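Local coordinates for polymerase X (Deinococcus radiodurans, PDB 2W9M), which probably extends DNA as a family X polymerase in repair, and carries a C-terminal PHP domain that binds three zinc ions, at residues H456-L461 with R494-W499; E487-A492 with N514-V519; L450-G455 with G483-I488. All blocks are in the same frame, centred on the assembly; numbering follows the deposited sequence.

Contact 1: residues H456-L461 with R494-W499. With ZN (zinc ion), chain E.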
loop_
_atom_site.group_PDB
_atom_site.type_symbol
_atom_site.label_atom_id
_atom_site.label_comp_id
_atom_site.label_asym_id
_atom_site.label_seq_id
_atom_site.Cartn_x
_atom_site.Cartn_y
_atom_site.Cartn_z
ATOM N N HIS A 456 -9.390 2.137 3.399
ATOM C CA HIS A 456 -8.378 1.796 4.413
ATOM C C HIS A 456 -8.823 2.002 5.865
ATOM O O HIS A 456 -8.440 2.980 6.507
ATOM C CB HIS A 456 -7.082 2.567 4.147
ATOM C CG HIS A 456 -7.302 3.999 3.787
ATOM N ND1 HIS A 456 -7.628 4.959 4.717
ATOM C CD2 HIS A 456 -7.253 4.637 2.591
ATOM C CE1 HIS A 456 -7.768 6.128 4.115
ATOM N NE2 HIS A 456 -7.545 5.956 2.824
ATOM N N ALA A 457 -9.610 1.061 6.378
ATOM C CA ALA A 457 -10.294 1.210 7.669
ATOM C C ALA A 457 -9.504 1.893 8.791
ATOM O O ALA A 457 -10.039 2.745 9.504
ATOM C CB ALA A 457 -10.816 -0.143 8.148
ATOM N N THR A 458 -8.239 1.522 8.942
ATOM C CA THR A 458 -7.476 1.864 10.140
ATOM C C THR A 458 -6.600 3.114 10.029
ATOM O O THR A 458 -6.202 3.692 11.043
ATOM C CB THR A 458 -6.626 0.657 10.581
ATOM O OG1 THR A 458 -7.438 -0.219 11.376
ATOM C CG2 THR A 458 -5.421 1.101 11.381
ATOM N N GLY A 459 -6.306 3.535 8.804
ATOM C CA GLY A 459 -5.496 4.719 8.586
ATOM C C GLY A 459 -4.014 4.487 8.828
ATOM O O GLY A 459 -3.209 5.415 8.759
ATOM N N ARG A 460 -3.656 3.243 9.121
ATOM C CA ARG A 460 -2.266 2.871 9.358
ATOM C C ARG A 460 -1.373 3.156 8.145
ATOM O O ARG A 460 -1.819 3.055 7.004
ATOM C CB ARG A 460 -2.193 1.383 9.712
ATOM C CG ARG A 460 -1.055 0.657 9.036
ATOM C CD ARG A 460 -1.506 -0.672 8.456
ATOM N NE ARG A 460 -1.236 -1.786 9.357
ATOM C CZ ARG A 460 -1.161 -3.054 8.965
ATOM N NH1 ARG A 460 -1.336 -3.363 7.687
ATOM N NH2 ARG A 460 -0.905 -4.008 9.848
ATOM N N LEU A 461 -0.116 3.512 8.399
ATOM C CA LEU A 461 0.896 3.602 7.346
ATOM C C LEU A 461 2.158 2.844 7.751
ATOM O O LEU A 461 2.925 3.316 8.582
ATOM C CB LEU A 461 1.245 5.059 7.037
ATOM C CG LEU A 461 0.187 5.862 6.280
ATOM C CD1 LEU A 461 0.731 7.234 5.921
ATOM C CD2 LEU A 461 -0.266 5.117 5.034
ATOM N N ARG A 494 0.009 0.572 3.050
ATOM C CA ARG A 494 -1.224 0.452 3.818
ATOM C C ARG A 494 -1.557 -0.997 4.170
ATOM O O ARG A 494 -1.567 -1.361 5.348
ATOM C CB ARG A 494 -2.383 1.119 3.083
ATOM C CG ARG A 494 -2.249 2.631 2.998
ATOM C CD ARG A 494 -3.442 3.243 2.286
ATOM N NE ARG A 494 -3.283 4.678 2.075
ATOM C CZ ARG A 494 -3.479 5.599 3.014
ATOM N NH1 ARG A 494 -3.828 5.239 4.242
ATOM N NH2 ARG A 494 -3.318 6.883 2.726
ATOM N N LEU A 495 -1.819 -1.813 3.150
ATOM C CA LEU A 495 -2.204 -3.208 3.352
ATOM C C LEU A 495 -3.206 -3.297 4.499
ATOM O O LEU A 495 -2.984 -3.972 5.505
ATOM C CB LEU A 495 -0.968 -4.069 3.609
ATOM C CG LEU A 495 0.072 -3.942 2.490
ATOM C CD1 LEU A 495 1.217 -4.913 2.681
ATOM C CD2 LEU A 495 -0.581 -4.156 1.144
ATOM N N ASP A 496 -4.324 -2.606 4.315
ATOM C CA ASP A 496 -5.279 -2.343 5.376
ATOM C C ASP A 496 -6.618 -2.167 4.677
ATOM O O ASP A 496 -6.710 -1.353 3.761
ATOM C CB ASP A 496 -4.857 -1.052 6.083
ATOM C CG ASP A 496 -5.911 -0.514 7.029
ATOM O OD1 ASP A 496 -5.901 0.713 7.274
ATOM O OD2 ASP A 496 -6.739 -1.305 7.532
ATOM N N LEU A 497 -7.662 -2.899 5.068
ATOM C CA LEU A 497 -7.734 -3.798 6.229
ATOM C C LEU A 497 -6.658 -4.883 6.352
ATOM O O LEU A 497 -6.327 -5.562 5.381
ATOM C CB LEU A 497 -9.107 -4.475 6.216
ATOM C CG LEU A 497 -9.554 -5.272 7.436
ATOM C CD1 LEU A 497 -9.807 -4.336 8.615
ATOM C CD2 LEU A 497 -10.807 -6.083 7.102
ATOM N N ASP A 498 -6.130 -5.049 7.564
ATOM C CA ASP A 498 -5.126 -6.074 7.837
ATOM C C ASP A 498 -5.675 -7.459 7.509
ATOM O O ASP A 498 -6.856 -7.726 7.735
ATOM C CB ASP A 498 -4.697 -6.019 9.305
ATOM C CG ASP A 498 -3.456 -6.847 9.581
ATOM O OD1 ASP A 498 -3.524 -7.730 10.457
ATOM O OD2 ASP A 498 -2.416 -6.623 8.920
ATOM N N TRP A 499 -4.827 -8.338 6.978
ATOM C CA TRP A 499 -5.283 -9.670 6.581
ATOM C C TRP A 499 -5.741 -10.485 7.785
ATOM O O TRP A 499 -6.550 -11.398 7.649
ATOM C CB TRP A 499 -4.218 -10.429 5.780
ATOM C CG TRP A 499 -3.002 -10.817 6.568
ATOM C CD1 TRP A 499 -1.825 -10.132 6.644
ATOM C CD2 TRP A 499 -2.839 -11.984 7.389
ATOM N NE1 TRP A 499 -0.942 -10.793 7.463
ATOM C CE2 TRP A 499 -1.540 -11.931 7.931
ATOM C CE3 TRP A 499 -3.666 -13.059 7.719
ATOM C CZ2 TRP A 499 -1.049 -12.920 8.785
ATOM C CZ3 TRP A 499 -3.176 -14.037 8.564
ATOM C CH2 TRP A 499 -1.880 -13.959 9.087
HETATM ZN ZN ZN E . -7.468 7.619 1.047
#
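The guanidinium of R494 lies flat on the imidazole of H456, group centres 4.1 Å apart and planes only 16° from parallel, with NH1 over the middle of the ring. The opposite face of the same guanidinium takes a methyl of L461, whose CD2 stands 3.7 Å from R494 NH1, so the flat group is sandwiched between ring and leucine. An arm extended from CG to NE delivers it there. This buried half is also the metal half: H456 NE2 binds a zinc ion at 2.4 Å, a site completed by E401 and H428, and the stacked arginine covers one face of the ring whose NE2 holds the metal. Both segments are loops that follow neighbouring parallel strands, 453-454 and 485-489, where the PHP-domain barrel gathers its metal ligands. D496 closes on the type I turn from H456 to G459: with CG anti to the backbone N (chi1 169°), its OD1 turns a syn lone pair to T458 N at 3.0 Å and adds a weak bond from G459 N. Farther out lie the partly exposed R460 and D498. R460, its chain bent at chi2 and chi3, brings NH1 to R494 O at 3.1 Å, in the plane of both guanidinium and carbonyl. Only its salt bridge is looser, for NH2 approaches D498 OD2 at 3.2 Å from above the carboxylate plane, while the other oxygen of D498 pairs with R500 and caps the start of helix 499-505.

Contact 2: residues E487-A492 with N514-V519; sequences EINANA and NTDAHV. With ZN (zinc ion), chain D; ZN (zinc ion), chain C.
This is a buried polar contact at the C-terminal end of the parallel sheet, where strand 485-489 and the last strand in sequence, 511-514, run out into loops beside the zinc ions. N514 and E487 meet at its start: N514 ND2 gives a hydrogen bond of 2.7 Å to E487 OE1 on that oxygen's anti lone pair, the amide and carboxylate planes being 80° apart. The same OE1 also accepts from H332, a zinc ligand, so E487 serves as a second-shell residue. Its other oxygen, OE2, takes N489 ND2 at 2.8 Å from above the carboxylate plane. N489 spends that one amide nitrogen twice, the second bond running 3.2 Å to D516 OD2, near the amide plane and fairly straight. A bridging amide donor here probably eases the nearness of two carboxylates, E487 OE2 and D516 OD2 being 5.1 Å apart. With CG of D516 anti to the backbone N (chi1 -158°), the carboxylate faces the metal, and OD1 binds a zinc ion at 2.4 Å together with H332, H334 and E401. Two residues on, H518 NE2 holds another zinc ion at 2.1 Å with D339 and H364. Such a trinuclear cluster, fed by the C-terminal ends of successive strands and the loops after them, is characteristic of the PHP domain. N489 OD1 accepts from N491 N in an Asx turn, and A490 N bonds N514 O, short and nearly linear (2.6 Å, 174°), while the methyl of A490 packs on T515. Beyond it N491 OD1 accepts from A493 N, and a single water links N491 ND2 to T515 O.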
loop_
_atom_site.group_PDB
_atom_site.type_symbol
_atom_site.label_atom_id
_atom_site.label_comp_id
_atom_site.label_asym_id
_atom_site.label_seq_id
_atom_site.Cartn_x
_atom_site.Cartn_y
_atom_site.Cartn_z
ATOM N N GLU A 487 -12.627 -2.234 2.391
ATOM C CA GLU A 487 -11.508 -2.235 1.461
ATOM C C GLU A 487 -10.271 -2.903 2.042
ATOM O O GLU A 487 -9.941 -2.722 3.212
ATOM C CB GLU A 487 -11.182 -0.799 1.036
ATOM C CG GLU A 487 -9.839 -0.614 0.336
ATOM C CD GLU A 487 -9.650 0.805 -0.193
ATOM O OE1 GLU A 487 -10.258 1.131 -1.235
ATOM O OE2 GLU A 487 -8.898 1.594 0.427
ATOM N N ILE A 488 -9.604 -3.695 1.215
ATOM C CA ILE A 488 -8.258 -4.151 1.509
ATOM C C ILE A 488 -7.338 -3.350 0.602
ATOM O O ILE A 488 -7.155 -3.682 -0.568
ATOM C CB ILE A 488 -8.086 -5.656 1.246
ATOM C CG1 ILE A 488 -8.969 -6.469 2.196
ATOM C CG2 ILE A 488 -6.627 -6.059 1.395
ATOM C CD1 ILE A 488 -8.943 -7.955 1.917
ATOM N N ASN A 489 -6.787 -2.270 1.144
ATOM C CA ASN A 489 -6.005 -1.335 0.353
ATOM C C ASN A 489 -4.690 -1.967 -0.062
ATOM O O ASN A 489 -3.852 -2.297 0.778
ATOM C CB ASN A 489 -5.783 -0.038 1.134
ATOM C CG ASN A 489 -5.351 1.109 0.248
ATOM O OD1 ASN A 489 -4.265 1.088 -0.327
ATOM N ND2 ASN A 489 -6.200 2.122 0.137
ATOM N N ALA A 490 -4.523 -2.146 -1.366
ATOM C CA ALA A 490 -3.372 -2.857 -1.910
ATOM C C ALA A 490 -2.069 -2.057 -1.891
ATOM O O ALA A 490 -0.998 -2.624 -2.102
ATOM C CB ALA A 490 -3.674 -3.353 -3.323
ATOM N N ASN A 491 -2.146 -0.750 -1.653
ATOM C CA ASN A 491 -0.927 0.055 -1.561
ATOM C C ASN A 491 -0.007 -0.514 -0.485
ATOM O O ASN A 491 -0.427 -0.695 0.655
ATOM C CB ASN A 491 -1.246 1.530 -1.292
ATOM C CG ASN A 491 0.004 2.402 -1.235
ATOM O OD1 ASN A 491 0.734 2.408 -0.242
ATOM N ND2 ASN A 491 0.248 3.151 -2.300
ATOM N N ALA A 492 1.240 -0.794 -0.856
ATOM C CA ALA A 492 2.197 -1.477 0.023
ATOM C C ALA A 492 2.437 -0.786 1.368
ATOM O O ALA A 492 2.903 -1.417 2.317
ATOM C CB ALA A 492 3.524 -1.695 -0.700
ATOM N N ASN A 514 -8.418 -2.860 -3.509
ATOM C CA ASN A 514 -8.228 -1.605 -4.236
ATOM C C ASN A 514 -6.798 -1.085 -4.129
ATOM O O ASN A 514 -6.215 -1.070 -3.045
ATOM C CB ASN A 514 -9.198 -0.541 -3.714
ATOM C CG ASN A 514 -10.662 -0.963 -3.842
ATOM O OD1 ASN A 514 -10.988 -1.935 -4.531
ATOM N ND2 ASN A 514 -11.550 -0.228 -3.177
ATOM N N THR A 515 -6.244 -0.647 -5.253
ATOM C CA THR A 515 -4.850 -0.219 -5.314
ATOM C C THR A 515 -4.625 1.185 -4.743
ATOM O O THR A 515 -3.530 1.501 -4.266
ATOM C CB THR A 515 -4.340 -0.240 -6.761
ATOM O OG1 THR A 515 -5.155 0.628 -7.564
ATOM C CG2 THR A 515 -4.405 -1.643 -7.329
ATOM N N ASP A 516 -5.655 2.026 -4.795
ATOM C CA ASP A 516 -5.522 3.422 -4.392
ATOM C C ASP A 516 -4.428 4.103 -5.211
ATOM O O ASP A 516 -3.695 4.954 -4.705
ATOM C CB ASP A 516 -5.210 3.521 -2.896
ATOM C CG ASP A 516 -5.572 4.876 -2.313
ATOM O OD1 ASP A 516 -5.943 5.775 -3.092
ATOM O OD2 ASP A 516 -5.484 5.044 -1.077
ATOM N N ALA A 517 -4.324 3.720 -6.481
ATOM C CA ALA A 517 -3.279 4.232 -7.370
ATOM C C ALA A 517 -3.324 5.749 -7.565
ATOM O O ALA A 517 -4.356 6.310 -7.930
ATOM C CB ALA A 517 -3.346 3.526 -8.723
ATOM N N HIS A 518 -2.195 6.407 -7.326
ATOM C CA HIS A 518 -2.070 7.833 -7.598
ATOM C C HIS A 518 -1.281 8.070 -8.884
ATOM O O HIS A 518 -1.013 9.204 -9.271
ATOM C CB HIS A 518 -1.405 8.536 -6.417
ATOM C CG HIS A 518 -2.318 8.727 -5.250
ATOM N ND1 HIS A 518 -2.697 7.690 -4.427
ATOM C CD2 HIS A 518 -2.941 9.831 -4.776
ATOM C CE1 HIS A 518 -3.508 8.148 -3.490
ATOM N NE2 HIS A 518 -3.675 9.444 -3.682
ATOM N N VAL A 519 -0.941 6.973 -9.543
ATOM C CA VAL A 519 -0.076 6.970 -10.707
ATOM C C VAL A 519 -0.355 5.665 -11.452
ATOM O O VAL A 519 -0.736 4.678 -10.834
ATOM C CB VAL A 519 1.405 7.064 -10.262
ATOM C CG1 VAL A 519 2.273 6.034 -10.974
ATOM C CG2 VAL A 519 1.931 8.479 -10.451
HETATM ZN ZN ZN D . -7.493 7.167 -1.894
HETATM ZN ZN ZN C . -4.572 10.879 -2.449
HETATM O O HOH W 1 -0.609 2.395 -5.108
#

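Contact 3: residues L450-G455 with G483-I488; sequences LVTVLG and GTVVEI
V453 and L454 pair with V485 and V486 in parallel register, and three backbone hydrogen bonds join the strands. V485 N donates to T452 O at 3.0 Å, an oxygen that has a weak further bond from Q559; L454 N donates to V485 O at 2.9 Å, and E487 N to L454 O at 3.0 Å. The CA of V453 also leans on V485 O, 3.1 Å away, so that carbonyl receives a CH contact besides its N-H. L454 O likewise has a second partner, a water that donates to it and, at 2.6 Å, to E487 O, bridging the chains where they start to spread. Other groups find mates elsewhere: V453 makes backbone bonds with V423 and V425 of strand 422-426, V486 makes one with K510, and V451 O accepts from R563. The two strands, with helix 472-482 between them in sequence, form a beta-alpha-beta unit, and a Schellman motif at G483 ends that helix.

On one side of the sheet V453 and V485 touch through their CG2 methyls, 4.1 Å apart, and V453 CG1 rests on E487 CB. F555 and Q559 of helix 549-561 also touch V485. A glycine in place of V485 would probably leave a gap beside V453 and F555 and let the strand flex. At the C-terminal end, E487 OE2 accepts from H456 N and lies 3.6 Å from G455 CA, while OE1 is held by N514 and H332. The backbone groups facing each other across the pair are thus each met, chiefly by the partner strand, which suits a buried strand pair, and the carboxylate of E487 ties its end to the chain leading into the zinc ligand H456.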
loop_
_atom_site.group_PDB
_atom_site.type_symbol
_atom_site.label_atom_id
_atom_site.label_comp_id
_atom_site.label_asym_id
_atom_site.label_seq_id
_atom_site.Cartn_x
_atom_site.Cartn_y
_atom_site.Cartn_z
ATOM N N LEU A 450 -25.898 5.745 1.041
ATOM C CA LEU A 450 -25.265 5.802 -0.275
ATOM C C LEU A 450 -23.829 5.258 -0.317
ATOM O O LEU A 450 -23.278 5.029 -1.392
ATOM C CB LEU A 450 -25.306 7.235 -0.819
ATOM C CG LEU A 450 -26.697 7.800 -1.127
ATOM C CD1 LEU A 450 -26.590 9.151 -1.825
ATOM C CD2 LEU A 450 -27.484 6.826 -1.980
ATOM N N VAL A 451 -23.230 5.047 0.848
ATOM C CA VAL A 451 -21.858 4.557 0.928
ATOM C C VAL A 451 -21.744 3.140 0.394
ATOM O O VAL A 451 -22.553 2.287 0.736
ATOM C CB VAL A 451 -21.355 4.566 2.381
ATOM C CG1 VAL A 451 -19.988 3.916 2.475
ATOM C CG2 VAL A 451 -21.310 5.989 2.906
ATOM N N THR A 452 -20.735 2.880 -0.431
ATOM C CA THR A 452 -20.538 1.527 -0.939
ATOM C C THR A 452 -19.290 0.828 -0.392
ATOM O O THR A 452 -19.328 -0.367 -0.110
ATOM C CB THR A 452 -20.589 1.466 -2.481
ATOM O OG1 THR A 452 -19.588 0.564 -2.961
ATOM C CG2 THR A 452 -20.343 2.816 -3.070
ATOM N N VAL A 453 -18.198 1.572 -0.226
ATOM C CA VAL A 453 -16.956 1.000 0.287
ATOM C C VAL A 453 -16.333 1.841 1.398
ATOM O O VAL A 453 -16.308 3.069 1.316
ATOM C CB VAL A 453 -15.905 0.840 -0.833
ATOM C CG1 VAL A 453 -14.682 0.081 -0.319
ATOM C CG2 VAL A 453 -16.498 0.135 -2.027
ATOM N N LEU A 454 -15.827 1.171 2.431
ATOM C CA LEU A 454 -15.019 1.816 3.464
ATOM C C LEU A 454 -13.530 1.751 3.102
ATOM O O LEU A 454 -12.949 0.667 3.049
ATOM C CB LEU A 454 -15.250 1.148 4.825
ATOM C CG LEU A 454 -14.245 1.535 5.914
ATOM C CD1 LEU A 454 -14.331 3.025 6.248
ATOM C CD2 LEU A 454 -14.444 0.704 7.162
ATOM N N GLY A 455 -12.913 2.906 2.855
ATOM C CA GLY A 455 -11.501 2.956 2.500
ATOM C C GLY A 455 -10.568 2.701 3.679
ATOM O O GLY A 455 -10.915 3.016 4.815
ATOM N N GLY A 483 -24.359 -3.693 4.841
ATOM C CA GLY A 483 -23.914 -4.313 3.609
ATOM C C GLY A 483 -22.865 -3.494 2.878
ATOM O O GLY A 483 -22.671 -3.658 1.674
ATOM N N THR A 484 -22.183 -2.608 3.595
ATOM C CA THR A 484 -21.100 -1.852 2.984
ATOM C C THR A 484 -19.816 -2.678 2.916
ATOM O O THR A 484 -19.411 -3.295 3.905
ATOM C CB THR A 484 -20.873 -0.498 3.688
ATOM O OG1 THR A 484 -19.468 -0.242 3.800
ATOM C CG2 THR A 484 -21.494 -0.502 5.056
ATOM N N VAL A 485 -19.198 -2.714 1.737
ATOM C CA VAL A 485 -17.995 -3.517 1.532
ATOM C C VAL A 485 -16.758 -2.828 2.091
ATOM O O VAL A 485 -16.625 -1.612 2.000
ATOM C CB VAL A 485 -17.806 -3.924 0.046
ATOM C CG1 VAL A 485 -18.850 -3.271 -0.825
ATOM C CG2 VAL A 485 -16.401 -3.613 -0.435
ATOM N N VAL A 486 -15.873 -3.610 2.701
ATOM C CA VAL A 486 -14.692 -3.063 3.351
ATOM C C VAL A 486 -13.460 -3.264 2.474
ATOM O O VAL A 486 -13.277 -4.323 1.870
ATOM C CB VAL A 486 -14.488 -3.661 4.765
ATOM C CG1 VAL A 486 -14.814 -5.129 4.772
ATOM C CG2 VAL A 486 -13.068 -3.420 5.257
ATOM N N GLU A 487 -12.627 -2.234 2.391
ATOM C CA GLU A 487 -11.508 -2.235 1.461
ATOM C C GLU A 487 -10.271 -2.903 2.042
ATOM O O GLU A 487 -9.941 -2.722 3.212
ATOM C CB GLU A 487 -11.182 -0.799 1.036
ATOM C CG GLU A 487 -9.839 -0.614 0.336
ATOM C CD GLU A 487 -9.650 0.805 -0.193
ATOM O OE1 GLU A 487 -10.258 1.131 -1.235
ATOM O OE2 GLU A 487 -8.898 1.594 0.427
ATOM N N ILE A 488 -9.604 -3.695 1.215
ATOM C CA ILE A 488 -8.258 -4.151 1.509
ATOM C C ILE A 488 -7.338 -3.350 0.602
ATOM O O ILE A 488 -7.155 -3.682 -0.568
ATOM C CB ILE A 488 -8.086 -5.656 1.246
ATOM C CG1 ILE A 488 -8.969 -6.469 2.196
ATOM C CG2 ILE A 488 -6.627 -6.059 1.395
ATOM C CD1 ILE A 488 -8.943 -7.955 1.917
HETATM O O HOH W 2 -10.840 -0.692 4.609
#

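Strand 485-489 is common ground: contact 3 pairs its first part with strand 453-454, contact 2 joins its end to the loop after strand 511-514, and contact 1 lies where the chains beyond 453-454 and 485-489 meet. Centres of contacts 1 and 2 are about 10 Å apart, those of 1 and 3 about 13 Å, and those of 2 and 3 about 14 Å. Along the chain the segments run 450-455, 456-461, 483-488, overlapping 487-492, then 494-499 and 514-519, so contact 1 interlocks with both others. D496 O and N489 N, 2.8 Å apart, probably bond between contacts 1 and 2. The loops at the C-terminal ends of these strands thus bring H456, D516 and H518 to one zinc cluster.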